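Local structure of glutathione S-transferase 1 (Ascaris suum, 4Q5F) at residues E28-I33 against R81-Q86; E97-S102 against E149-K154; R119-F124 against E130-E135. The protein conjugates reduced glutathione to a wide range of hydrophobic electrophiles, as a sigma-class transferase, and can also act as a glutathione peroxidase. All coordinates share one frame; numbering follows the deposited sequence.

Interaction 1 (E28-I33 against R81-Q86); sequences EGARLI and RYLGRQ
In the thioredoxin-like N-terminal domain, A30 and I33 of helix 27-37 pack against L83 and G84 of helix 76-86, pairing two helices that run side by side in the same direction. The local axes approach to 9.8 Å and diverge by only 8°. No hydrogen bond crosses the seam; the side chains that meet are apolar. I33 holds CG1 beside its backbone N (chi1 -64°), which puts the CG2 branch anti to that nitrogen and sends it across to L83 CB, 3.7 Å away. The same methyl lies 4.2 Å from G84 N, beside the backbone of the next residue. A30, one turn before I33, brings its CB to 3.9 Å from L83 CD2, and a lone methyl at this position suits a site filled by the leucine. Both helices also lie on the sheet, A30 touching L18 of strand 16-21 and L83 touching L66 of strand 65-68, while I33 reaches W167 and L170 of helix 167-182. The charged residues turn to other faces: R81 pairs with D101 of its own chain and with D101 of the second subunit, whereas R31 bonds to D43. Within helix 27-37, R31 NH1 also donates to E28 OE1 at 3.1 Å, meeting that oxygen nearly along its C-O axis and almost in the guanidinium plane.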
ATOM      1  N   GLU B  28      -0.046   8.973 -13.349  1.00 22.93           N
ATOM      2  CA  GLU B  28       1.221   9.586 -13.742  1.00 23.27           C
ATOM      3  C   GLU B  28       2.426   8.764 -13.299  1.00 22.88           C
ATOM      4  O   GLU B  28       3.463   8.761 -13.963  1.00 22.32           O
ATOM      5  CB  GLU B  28       1.329  10.995 -13.154  1.00 21.43           C
ATOM      6  CG  GLU B  28       2.492  11.815 -13.695  1.00 22.46           C
ATOM      7  CD  GLU B  28       2.384  12.072 -15.189  1.00 29.97           C
ATOM      8  OE1 GLU B  28       1.253  12.043 -15.721  1.00 22.20           O
ATOM      9  OE2 GLU B  28       3.431  12.300 -15.830  1.00 23.07           O
ATOM     10  N   GLY B  29       2.287   8.087 -12.165  1.00 24.35           N
ATOM     11  CA  GLY B  29       3.349   7.247 -11.647  1.00 21.94           C
ATOM     12  C   GLY B  29       3.801   6.231 -12.678  1.00 16.99           C
ATOM     13  O   GLY B  29       4.992   6.109 -12.960  1.00 17.88           O
ATOM     14  N   ALA B  30       2.842   5.514 -13.254  1.00 16.39           N
ATOM     15  CA  ALA B  30       3.131   4.528 -14.289  1.00 18.32           C
ATOM     16  C   ALA B  30       3.769   5.179 -15.514  1.00 17.52           C
ATOM     17  O   ALA B  30       4.757   4.675 -16.046  1.00 20.13           O
ATOM     18  CB  ALA B  30       1.858   3.798 -14.685  1.00 19.56           C
ATOM     19  N   ARG B  31       3.197   6.296 -15.960  1.00 16.42           N
ATOM     20  CA  ARG B  31       3.716   7.024 -17.115  1.00 20.02           C
ATOM     21  C   ARG B  31       5.185   7.370 -16.920  1.00 22.45           C
ATOM     22  O   ARG B  31       6.009   7.145 -17.807  1.00 22.58           O
ATOM     23  CB  ARG B  31       2.923   8.312 -17.341  1.00 18.63           C
ATOM     24  CG  ARG B  31       1.458   8.103 -17.682  1.00 24.26           C
ATOM     25  CD  ARG B  31       0.727   9.430 -17.771  1.00 21.70           C
ATOM     26  NE  ARG B  31      -0.701   9.255 -18.035  1.00 22.71           N
ATOM     27  CZ  ARG B  31      -1.685   9.846 -17.360  1.00 19.73           C
ATOM     28  NH1 ARG B  31      -1.430  10.676 -16.354  1.00 22.39           N
ATOM     29  NH2 ARG B  31      -2.945   9.606 -17.696  1.00 19.57           N
ATOM     30  N   LEU B  32       5.502   7.919 -15.752  1.00 21.38           N
ATOM     31  CA  LEU B  32       6.868   8.299 -15.416  1.00 18.96           C
ATOM     32  C   LEU B  32       7.807   7.099 -15.484  1.00 20.03           C
ATOM     33  O   LEU B  32       8.950   7.213 -15.926  1.00 20.40           O
ATOM     34  CB  LEU B  32       6.912   8.905 -14.014  1.00 22.34           C
ATOM     35  CG  LEU B  32       6.351  10.320 -13.892  1.00 23.06           C
ATOM     36  CD1 LEU B  32       6.025  10.644 -12.445  1.00 17.33           C
ATOM     37  CD2 LEU B  32       7.343  11.326 -14.451  1.00 21.65           C
ATOM     38  N   ILE B  33       7.318   5.946 -15.046  1.00 18.74           N
ATOM     39  CA  ILE B  33       8.128   4.736 -15.025  1.00 21.82           C
ATOM     40  C   ILE B  33       8.396   4.236 -16.447  1.00 25.25           C
ATOM     41  O   ILE B  33       9.486   3.749 -16.742  1.00 26.60           O
ATOM     42  CB  ILE B  33       7.468   3.634 -14.168  1.00 19.24           C
ATOM     43  CG1 ILE B  33       7.392   4.086 -12.708  1.00 18.79           C
ATOM     44  CG2 ILE B  33       8.263   2.334 -14.239  1.00 20.96           C
ATOM     45  CD1 ILE B  33       6.436   3.282 -11.850  1.00 14.97           C
ATOM     46  N   ARG B  81       5.110  -1.208  -9.076  1.00 15.39           N
ATOM     47  CA  ARG B  81       6.063  -2.245  -8.712  1.00 19.53           C
ATOM     48  C   ARG B  81       6.282  -3.221  -9.862  1.00 23.21           C
ATOM     49  O   ARG B  81       7.410  -3.646 -10.124  1.00 20.24           O
ATOM     50  CB  ARG B  81       5.571  -3.001  -7.475  1.00 19.05           C
ATOM     51  CG  ARG B  81       6.571  -4.017  -6.935  1.00 16.08           C
ATOM     52  CD  ARG B  81       6.127  -4.604  -5.601  1.00 15.79           C
ATOM     53  NE  ARG B  81       5.787  -3.565  -4.627  1.00 20.95           N
ATOM     54  CZ  ARG B  81       4.549  -3.177  -4.321  1.00 17.42           C
ATOM     55  NH1 ARG B  81       3.491  -3.742  -4.893  1.00 16.93           N
ATOM     56  NH2 ARG B  81       4.366  -2.218  -3.425  1.00 20.97           N
ATOM     57  N   TYR B  82       5.199  -3.577 -10.544  1.00 13.83           N
ATOM     58  CA  TYR B  82       5.284  -4.502 -11.663  1.00 21.47           C
ATOM     59  C   TYR B  82       6.155  -3.915 -12.769  1.00 24.74           C
ATOM     60  O   TYR B  82       7.055  -4.578 -13.282  1.00 23.60           O
ATOM     61  CB  TYR B  82       3.894  -4.828 -12.209  1.00 21.58           C
ATOM     62  CG  TYR B  82       3.931  -5.712 -13.432  1.00 20.52           C
ATOM     63  CD1 TYR B  82       4.114  -7.083 -13.315  1.00 26.49           C
ATOM     64  CD2 TYR B  82       3.793  -5.176 -14.704  1.00 16.67           C
ATOM     65  CE1 TYR B  82       4.155  -7.897 -14.433  1.00 29.38           C
ATOM     66  CE2 TYR B  82       3.832  -5.980 -15.828  1.00 26.05           C
ATOM     67  CZ  TYR B  82       4.014  -7.339 -15.686  1.00 26.93           C
ATOM     68  OH  TYR B  82       4.054  -8.146 -16.798  1.00 28.31           O
ATOM     69  N   LEU B  83       5.881  -2.667 -13.130  1.00 18.50           N
ATOM     70  CA  LEU B  83       6.677  -1.967 -14.129  1.00 20.89           C
ATOM     71  C   LEU B  83       8.118  -1.808 -13.666  1.00 24.86           C
ATOM     72  O   LEU B  83       9.055  -2.000 -14.439  1.00 25.21           O
ATOM     73  CB  LEU B  83       6.074  -0.589 -14.414  1.00 16.79           C
ATOM     74  CG  LEU B  83       4.991  -0.521 -15.492  1.00 20.22           C
ATOM     75  CD1 LEU B  83       4.045  -1.700 -15.414  1.00 27.51           C
ATOM     76  CD2 LEU B  83       4.213   0.781 -15.377  1.00 16.32           C
ATOM     77  N   GLY B  84       8.285  -1.448 -12.399  1.00 22.20           N
ATOM     78  CA  GLY B  84       9.602  -1.222 -11.837  1.00 21.10           C
ATOM     79  C   GLY B  84      10.493  -2.440 -11.943  1.00 24.48           C
ATOM     80  O   GLY B  84      11.653  -2.338 -12.345  1.00 23.56           O
ATOM     81  N   ARG B  85       9.947  -3.596 -11.582  1.00 20.56           N
ATOM     82  CA  ARG B  85      10.697  -4.845 -11.622  1.00 18.36           C
ATOM     83  C   ARG B  85      10.983  -5.275 -13.056  1.00 25.94           C
ATOM     84  O   ARG B  85      12.066  -5.776 -13.355  1.00 34.82           O
ATOM     85  CB  ARG B  85       9.930  -5.937 -10.877  1.00 17.29           C
ATOM     86  CG  ARG B  85       9.994  -5.776  -9.371  1.00 24.27           C
ATOM     87  CD  ARG B  85       8.867  -6.492  -8.653  1.00 33.88           C
ATOM     88  NE  ARG B  85       9.034  -7.943  -8.658  1.00 46.36           N
ATOM     89  CZ  ARG B  85       8.624  -8.754  -7.685  1.00 55.11           C
ATOM     90  NH1 ARG B  85       8.020  -8.265  -6.606  1.00 39.20           N
ATOM     91  NH2 ARG B  85       8.822 -10.062  -7.786  1.00 45.61           N
ATOM     92  N   GLN B  86      10.012  -5.069 -13.939  1.00 25.46           N
ATOM     93  CA  GLN B  86      10.183  -5.392 -15.350  1.00 23.06           C
ATOM     94  C   GLN B  86      11.314  -4.582 -15.975  1.00 25.82           C
ATOM     95  O   GLN B  86      12.010  -5.071 -16.865  1.00 31.54           O
ATOM     96  CB  GLN B  86       8.885  -5.130 -16.120  1.00 22.45           C
ATOM     97  CG  GLN B  86       7.804  -6.178 -15.904  1.00 25.92           C
ATOM     98  CD  GLN B  86       8.204  -7.544 -16.421  1.00 33.70           C
ATOM     99  OE1 GLN B  86       8.809  -7.667 -17.485  1.00 37.86           O
ATOM    100  NE2 GLN B  86       7.871  -8.583 -15.663  1.00 25.58           N
TER

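Interaction 2 (E97-S102 against E149-K154); sequences EAQVDS and EKFLAK
Q99 turns the oxygen end of its amide to the rim of the F151 ring, so that polar group and aromatic meet at an edge and not over a face. Q99 OE1 lies near the ring plane, 3.6 Å from F151 CZ and 3.8 Å from F151 CE2, and the amide and ring planes are inclined by 28°. The rim hydrogens of a phenyl ring carry a slight positive charge, which makes this a mildly favourable place for a carbonyl oxygen. F151 is brought there by its first torsion: with CG anti to the backbone N (chi1 -164°), the ring stretches straight across toward helix 94-114, and its CZ also comes within 3.8 Å of Q99 O. The Q99 chain is bent at chi2 (-64°), which folds the amide back.

K154 crosses Q99 at about a right angle. Its NZ stands 3.4 Å from Q99 OE1, but the angle is too poor for a hydrogen bond, and the approach is probably a loose electrostatic one. The aliphatic part of the lysine does the packing, CD lying 3.7 Å above one face of the F151 ring, toward the rim. A long chain with a charged tip suits this exposed border, where methylenes cover the aromatic and the charged end reaches Q99 at the margin of the contact.

The contact joins helices 94-114 and 129-155 of the all-helical C-terminal domain at the dimer interface. Q99 NE2 donates to V72 O of the second subunit, which probably helps set which way round the amide lies; a glutamine can serve both neighbours because its amide has two unlike ends. On the other side of helix 94-114, V100 points away from F151 and packs on W167 and A168 of helix 167-182.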
ATOM      1  N   GLU B  97      14.684  -4.158  -2.903  1.00 25.85           N
ATOM      2  CA  GLU B  97      13.322  -4.083  -3.418  1.00 23.22           C
ATOM      3  C   GLU B  97      12.336  -3.839  -2.284  1.00 24.97           C
ATOM      4  O   GLU B  97      11.361  -3.104  -2.440  1.00 20.69           O
ATOM      5  CB  GLU B  97      12.944  -5.370  -4.153  1.00 20.95           C
ATOM      6  CG  GLU B  97      13.664  -5.584  -5.475  1.00 34.22           C
ATOM      7  CD  GLU B  97      12.863  -6.444  -6.441  1.00 39.87           C
ATOM      8  OE1 GLU B  97      11.673  -6.136  -6.669  1.00 53.13           O
ATOM      9  OE2 GLU B  97      13.418  -7.432  -6.966  1.00 37.79           O
ATOM     10  N   ALA B  98      12.598  -4.464  -1.141  1.00 24.05           N
ATOM     11  CA  ALA B  98      11.748  -4.302   0.028  1.00 18.11           C
ATOM     12  C   ALA B  98      11.884  -2.895   0.599  1.00 19.63           C
ATOM     13  O   ALA B  98      10.894  -2.281   0.993  1.00 18.14           O
ATOM     14  CB  ALA B  98      12.096  -5.340   1.078  1.00 21.19           C
ATOM     15  N   GLN B  99      13.113  -2.387   0.639  1.00 19.96           N
ATOM     16  CA  GLN B  99      13.363  -1.038   1.133  1.00 21.08           C
ATOM     17  C   GLN B  99      12.675  -0.011   0.238  1.00 21.01           C
ATOM     18  O   GLN B  99      12.194   1.016   0.719  1.00 17.69           O
ATOM     19  CB  GLN B  99      14.865  -0.752   1.204  1.00 18.59           C
ATOM     20  CG  GLN B  99      15.607  -1.560   2.261  1.00 21.38           C
ATOM     21  CD  GLN B  99      15.157  -1.243   3.676  1.00 26.27           C
ATOM     22  OE1 GLN B  99      14.638  -0.161   3.953  1.00 27.41           O
ATOM     23  NE2 GLN B  99      15.353  -2.194   4.581  1.00 21.89           N
ATOM     24  N   VAL B 100      12.632  -0.290  -1.063  1.00 14.67           N
ATOM     25  CA  VAL B 100      11.908   0.561  -2.002  1.00 16.65           C
ATOM     26  C   VAL B 100      10.421   0.526  -1.658  1.00 16.08           C
ATOM     27  O   VAL B 100       9.776   1.569  -1.575  1.00 12.30           O
ATOM     28  CB  VAL B 100      12.131   0.116  -3.473  1.00 21.75           C
ATOM     29  CG1 VAL B 100      11.210   0.889  -4.440  1.00 15.33           C
ATOM     30  CG2 VAL B 100      13.604   0.272  -3.856  1.00 16.29           C
ATOM     31  N   ASP B 101       9.885  -0.672  -1.451  1.00 18.24           N
ATOM     32  CA  ASP B 101       8.490  -0.825  -1.052  1.00 14.92           C
ATOM     33  C   ASP B 101       8.226  -0.082   0.252  1.00 18.87           C
ATOM     34  O   ASP B 101       7.178   0.541   0.425  1.00 16.57           O
ATOM     35  CB  ASP B 101       8.139  -2.302  -0.862  1.00 15.01           C
ATOM     36  CG  ASP B 101       8.082  -3.066  -2.168  1.00 18.40           C
ATOM     37  OD1 ASP B 101       8.141  -2.430  -3.242  1.00 19.27           O
ATOM     38  OD2 ASP B 101       7.964  -4.308  -2.116  1.00 20.37           O
ATOM     39  N   SER B 102       9.190  -0.153   1.164  1.00 19.15           N
ATOM     40  CA  SER B 102       9.028   0.401   2.500  1.00 13.76           C
ATOM     41  C   SER B 102       8.862   1.915   2.462  1.00 16.40           C
ATOM     42  O   SER B 102       7.936   2.458   3.060  1.00 17.18           O
ATOM     43  CB  SER B 102      10.227   0.031   3.375  1.00 16.68           C
ATOM     44  OG  SER B 102       9.987   0.362   4.732  1.00 22.32           O
ATOM     45  N   GLU B 149      13.033  12.414   4.768  1.00 34.61           N
ATOM     46  CA  GLU B 149      14.351  13.025   4.665  1.00 30.31           C
ATOM     47  C   GLU B 149      15.377  12.215   5.449  1.00 28.52           C
ATOM     48  O   GLU B 149      16.526  12.077   5.026  1.00 37.95           O
ATOM     49  CB  GLU B 149      14.301  14.461   5.186  1.00 36.31           C
ATOM     50  CG  GLU B 149      15.241  15.423   4.483  1.00 37.34           C
ATOM     51  CD  GLU B 149      14.952  16.869   4.841  1.00 48.94           C
ATOM     52  OE1 GLU B 149      14.373  17.106   5.922  1.00 57.31           O
ATOM     53  OE2 GLU B 149      15.292  17.767   4.041  1.00 54.95           O
ATOM     54  N   LYS B 150      14.955  11.684   6.593  1.00 27.00           N
ATOM     55  CA  LYS B 150      15.800  10.812   7.404  1.00 27.90           C
ATOM     56  C   LYS B 150      16.217   9.591   6.597  1.00 36.04           C
ATOM     57  O   LYS B 150      17.395   9.239   6.536  1.00 42.26           O
ATOM     58  CB  LYS B 150      15.044  10.368   8.659  1.00 27.44           C
ATOM     59  CG  LYS B 150      15.637   9.147   9.360  1.00 33.75           C
ATOM     60  CD  LYS B 150      14.912   8.840  10.661  1.00 35.11           C
ATOM     61  CE  LYS B 150      15.386   7.524  11.259  1.00 40.20           C
ATOM     62  NZ  LYS B 150      14.907   7.336  12.657  1.00 34.81           N
ATOM     63  N   PHE B 151      15.228   8.946   5.988  1.00 33.85           N
ATOM     64  CA  PHE B 151      15.445   7.755   5.179  1.00 27.10           C
ATOM     65  C   PHE B 151      16.386   8.063   4.021  1.00 30.57           C
ATOM     66  O   PHE B 151      17.274   7.275   3.696  1.00 33.56           O
ATOM     67  CB  PHE B 151      14.106   7.264   4.632  1.00 21.39           C
ATOM     68  CG  PHE B 151      14.140   5.861   4.100  1.00 19.79           C
ATOM     69  CD1 PHE B 151      14.521   5.607   2.794  1.00 22.43           C
ATOM     70  CD2 PHE B 151      13.776   4.796   4.904  1.00 25.59           C
ATOM     71  CE1 PHE B 151      14.545   4.315   2.305  1.00 21.33           C
ATOM     72  CE2 PHE B 151      13.795   3.504   4.420  1.00 24.06           C
ATOM     73  CZ  PHE B 151      14.180   3.263   3.119  1.00 18.22           C
ATOM     74  N   LEU B 152      16.180   9.221   3.404  1.00 31.29           N
ATOM     75  CA  LEU B 152      16.995   9.659   2.281  1.00 34.94           C
ATOM     76  C   LEU B 152      18.453   9.830   2.693  1.00 37.99           C
ATOM     77  O   LEU B 152      19.361   9.697   1.870  1.00 36.72           O
ATOM     78  CB  LEU B 152      16.452  10.979   1.732  1.00 25.71           C
ATOM     79  CG  LEU B 152      17.243  11.637   0.600  1.00 32.00           C
ATOM     80  CD1 LEU B 152      17.385  10.702  -0.592  1.00 26.92           C
ATOM     81  CD2 LEU B 152      16.569  12.935   0.186  1.00 25.78           C
ATOM     82  N   ALA B 153      18.671  10.123   3.972  1.00 38.44           N
ATOM     83  CA  ALA B 153      20.015  10.363   4.486  1.00 35.21           C
ATOM     84  C   ALA B 153      20.750   9.060   4.794  1.00 41.15           C
ATOM     85  O   ALA B 153      21.976   9.057   4.904  1.00 53.38           O
ATOM     86  CB  ALA B 153      19.958  11.244   5.723  1.00 35.06           C
ATOM     87  N   LYS B 154      20.007   7.964   4.947  1.00 41.16           N
ATOM     88  CA  LYS B 154      20.629   6.649   5.088  1.00 47.14           C
ATOM     89  C   LYS B 154      21.555   6.438   3.911  1.00 46.79           C
ATOM     90  O   LYS B 154      22.712   6.051   4.062  1.00 48.44           O
ATOM     91  CB  LYS B 154      19.604   5.515   5.027  1.00 50.26           C
ATOM     92  CG  LYS B 154      18.455   5.544   6.011  1.00 48.31           C
ATOM     93  CD  LYS B 154      17.394   4.510   5.596  1.00 39.52           C
ATOM     94  CE  LYS B 154      17.957   3.083   5.534  1.00 46.19           C
ATOM     95  NZ  LYS B 154      17.023   2.115   4.888  1.00 35.25           N
TER

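Interaction 3 (R119-F124 against E130-E135); sequences RVLAGF and EKVLKE
L121 and V132, both buried, make the close part of this contact, with L133 beside them. L121 CD2 is wedged between two partners, 3.8 Å from V132 CG1 and 3.6 Å from L133 CD2, while L121 CG lies 3.9 Å from the same valine methyl. The leucine's bond from backbone to side chain does not aim across the gap; CG stands anti to the carbonyl carbon, beside the backbone N (chi1 -73°), and the extended chain then carries the forked end over. V132 does point across, and with CG1 anti to its N (chi1 164°) it offers that methyl to L121 and CG2 to V120. L121 is shared by V132 and L133, its long branched end filling the space between them, while the short beta-branched V132 meets both L121 and V120.

Short helix 118-122 is here laid against the beginning of helix 129-155, within the helical C-terminal domain and across a brief connecting loop. V132 also touches C117, and L133 packs on I183. The side chain of V132 lies about 4 Å from a bound glutathione, at a place away from the pocket formed by Y20, W51 and their neighbours.

Toward V120 the packing slackens: its CG1 and V132 CG2 stand 4.2 Å apart, and V120, like L133, is partly open to solvent. Beyond it the residues lie at the surface. R119, which takes no part in the contact, forms a salt bridge through NH2 to E125 OE2. G123, the first residue past helix 118-122, has a positive phi of 95°, a backbone shape that glycine adopts readily. On helix 129-155, K131 and E135 face solvent, and the side chains of E130 and K134 are not modelled past CB, consistent with mobility there.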
ATOM      1  N   ARG B 119      -9.399  18.477  -2.422  1.00 31.03           N
ATOM      2  CA  ARG B 119     -10.373  19.255  -3.179  1.00 34.78           C
ATOM      3  C   ARG B 119     -10.741  20.568  -2.495  1.00 32.71           C
ATOM      4  O   ARG B 119     -10.941  21.583  -3.162  1.00 33.51           O
ATOM      5  CB  ARG B 119     -11.624  18.419  -3.447  1.00 33.18           C
ATOM      6  CG  ARG B 119     -11.391  17.302  -4.450  1.00 29.28           C
ATOM      7  CD  ARG B 119     -12.568  16.347  -4.530  1.00 30.28           C
ATOM      8  NE  ARG B 119     -13.814  17.027  -4.874  1.00 39.84           N
ATOM      9  CZ  ARG B 119     -14.102  17.498  -6.082  1.00 44.73           C
ATOM     10  NH1 ARG B 119     -13.228  17.383  -7.072  1.00 34.64           N
ATOM     11  NH2 ARG B 119     -15.265  18.098  -6.300  1.00 44.62           N
ATOM     12  N   VAL B 120     -10.833  20.551  -1.171  1.00 30.05           N
ATOM     13  CA  VAL B 120     -11.051  21.779  -0.417  1.00 32.73           C
ATOM     14  C   VAL B 120      -9.857  22.704  -0.634  1.00 30.75           C
ATOM     15  O   VAL B 120     -10.011  23.920  -0.743  1.00 42.62           O
ATOM     16  CB  VAL B 120     -11.247  21.494   1.092  1.00 30.10           C
ATOM     17  CG1 VAL B 120     -11.323  22.787   1.904  1.00 28.85           C
ATOM     18  CG2 VAL B 120     -12.502  20.663   1.315  1.00 23.33           C
ATOM     19  N   LEU B 121      -8.668  22.118  -0.716  1.00 30.14           N
ATOM     20  CA  LEU B 121      -7.448  22.893  -0.909  1.00 32.71           C
ATOM     21  C   LEU B 121      -7.304  23.370  -2.349  1.00 32.88           C
ATOM     22  O   LEU B 121      -6.768  24.450  -2.595  1.00 29.95           O
ATOM     23  CB  LEU B 121      -6.225  22.071  -0.498  1.00 28.72           C
ATOM     24  CG  LEU B 121      -6.035  21.881   1.008  1.00 34.17           C
ATOM     25  CD1 LEU B 121      -4.888  20.920   1.279  1.00 26.16           C
ATOM     26  CD2 LEU B 121      -5.785  23.214   1.705  1.00 32.92           C
ATOM     27  N   ALA B 122      -7.781  22.570  -3.297  1.00 32.90           N
ATOM     28  CA  ALA B 122      -7.762  22.966  -4.700  1.00 28.31           C
ATOM     29  C   ALA B 122      -8.883  23.963  -4.988  1.00 32.88           C
ATOM     30  O   ALA B 122      -8.868  24.648  -6.010  1.00 31.84           O
ATOM     31  CB  ALA B 122      -7.892  21.751  -5.596  1.00 29.81           C
ATOM     32  N   GLY B 123      -9.853  24.035  -4.079  1.00 33.48           N
ATOM     33  CA  GLY B 123     -10.959  24.967  -4.204  1.00 32.13           C
ATOM     34  C   GLY B 123     -12.187  24.359  -4.856  1.00 33.45           C
ATOM     35  O   GLY B 123     -13.198  25.036  -5.036  1.00 36.22           O
ATOM     36  N   PHE B 124     -12.103  23.079  -5.205  1.00 29.57           N
ATOM     37  CA  PHE B 124     -13.200  22.395  -5.883  1.00 26.93           C
ATOM     38  C   PHE B 124     -14.347  22.075  -4.928  1.00 36.29           C
ATOM     39  O   PHE B 124     -15.478  21.851  -5.361  1.00 42.01           O
ATOM     40  CB  PHE B 124     -12.694  21.106  -6.533  1.00 33.28           C
ATOM     41  CG  PHE B 124     -11.618  21.325  -7.560  1.00 31.13           C
ATOM     42  CD1 PHE B 124     -11.747  22.320  -8.516  1.00 30.56           C
ATOM     43  CD2 PHE B 124     -10.476  20.544  -7.565  1.00 29.22           C
ATOM     44  CE1 PHE B 124     -10.758  22.527  -9.460  1.00 28.49           C
ATOM     45  CE2 PHE B 124      -9.485  20.747  -8.505  1.00 32.59           C
ATOM     46  CZ  PHE B 124      -9.626  21.740  -9.453  1.00 30.07           C
ATOM     47  N   GLU B 130      -7.768  27.732   5.114  1.00 40.42           N
ATOM     48  CA  GLU B 130      -6.864  28.130   6.188  1.00 35.11           C
ATOM     49  C   GLU B 130      -6.906  27.146   7.354  1.00 34.87           C
ATOM     50  O   GLU B 130      -5.869  26.808   7.926  1.00 39.95           O
ATOM     51  CB  GLU B 130      -7.213  29.535   6.684  1.00 39.62           C
ATOM     52  N   LYS B 131      -8.104  26.690   7.701  1.00 34.45           N
ATOM     53  CA  LYS B 131      -8.270  25.708   8.767  1.00 34.82           C
ATOM     54  C   LYS B 131      -7.554  24.410   8.412  1.00 42.83           C
ATOM     55  O   LYS B 131      -6.722  23.920   9.177  1.00 44.64           O
ATOM     56  CB  LYS B 131      -9.756  25.423   9.005  1.00 44.58           C
ATOM     57  CG  LYS B 131     -10.033  24.353  10.059  1.00 49.85           C
ATOM     58  CD  LYS B 131     -11.456  23.823   9.966  1.00 43.37           C
ATOM     59  CE  LYS B 131     -11.585  22.454  10.624  1.00 56.88           C
ATOM     60  NZ  LYS B 131     -10.779  21.411   9.923  1.00 53.03           N
ATOM     61  N   VAL B 132      -7.898  23.857   7.252  1.00 44.02           N
ATOM     62  CA  VAL B 132      -7.343  22.587   6.789  1.00 34.92           C
ATOM     63  C   VAL B 132      -5.813  22.613   6.794  1.00 35.58           C
ATOM     64  O   VAL B 132      -5.177  21.640   7.200  1.00 35.31           O
ATOM     65  CB  VAL B 132      -7.901  22.231   5.377  1.00 41.73           C
ATOM     66  CG1 VAL B 132      -7.075  21.129   4.666  1.00 36.46           C
ATOM     67  CG2 VAL B 132      -9.377  21.839   5.488  1.00 34.96           C
ATOM     68  N   LEU B 133      -5.226  23.723   6.360  1.00 35.26           N
ATOM     69  CA  LEU B 133      -3.772  23.836   6.339  1.00 34.98           C
ATOM     70  C   LEU B 133      -3.186  23.664   7.738  1.00 41.21           C
ATOM     71  O   LEU B 133      -2.245  22.896   7.936  1.00 38.43           O
ATOM     72  CB  LEU B 133      -3.332  25.178   5.752  1.00 35.67           C
ATOM     73  CG  LEU B 133      -3.542  25.393   4.250  1.00 39.12           C
ATOM     74  CD1 LEU B 133      -3.021  26.762   3.847  1.00 28.84           C
ATOM     75  CD2 LEU B 133      -2.873  24.303   3.420  1.00 30.46           C
ATOM     76  N   LYS B 134      -3.758  24.369   8.708  1.00 38.26           N
ATOM     77  CA  LYS B 134      -3.228  24.371  10.066  1.00 37.33           C
ATOM     78  C   LYS B 134      -3.580  23.097  10.834  1.00 39.67           C
ATOM     79  O   LYS B 134      -2.798  22.639  11.668  1.00 45.34           O
ATOM     80  CB  LYS B 134      -3.741  25.594  10.832  1.00 44.58           C
ATOM     81  N   GLU B 135      -4.745  22.526  10.542  1.00 38.52           N
ATOM     82  CA  GLU B 135      -5.263  21.395  11.313  1.00 44.03           C
ATOM     83  C   GLU B 135      -5.032  20.023  10.671  1.00 46.20           C
ATOM     84  O   GLU B 135      -5.211  19.000  11.334  1.00 53.71           O
ATOM     85  CB  GLU B 135      -6.760  21.590  11.584  1.00 46.25           C
ATOM     86  CG  GLU B 135      -7.069  22.631  12.656  1.00 46.61           C
ATOM     87  CD  GLU B 135      -6.627  22.197  14.045  1.00 71.27           C
ATOM     88  OE1 GLU B 135      -6.674  20.984  14.338  1.00 70.57           O
ATOM     89  OE2 GLU B 135      -6.230  23.072  14.844  1.00 75.28           O
TER

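In the fold
From the N terminus, interaction 1 comes first: it brings helix 76-86 back to helix 27-37, closing a loop of 47 residues that contains strands of the N-terminal sheet. The chain then enters the helical domain, where interaction 2 joins helix 94-114 to the far end of helix 129-155. The shorter loop of interaction 3, bridging only five residues, falls within that span and uses the beginning of the same long helix, the two centres lying 29 Å apart. Interactions 1 and 2 follow in series without crossing, yet they touch where helix 76-86 meets helix 94-114, tying the two domains together beside the second subunit. Interaction 3 lies across the chain's centre from interaction 1.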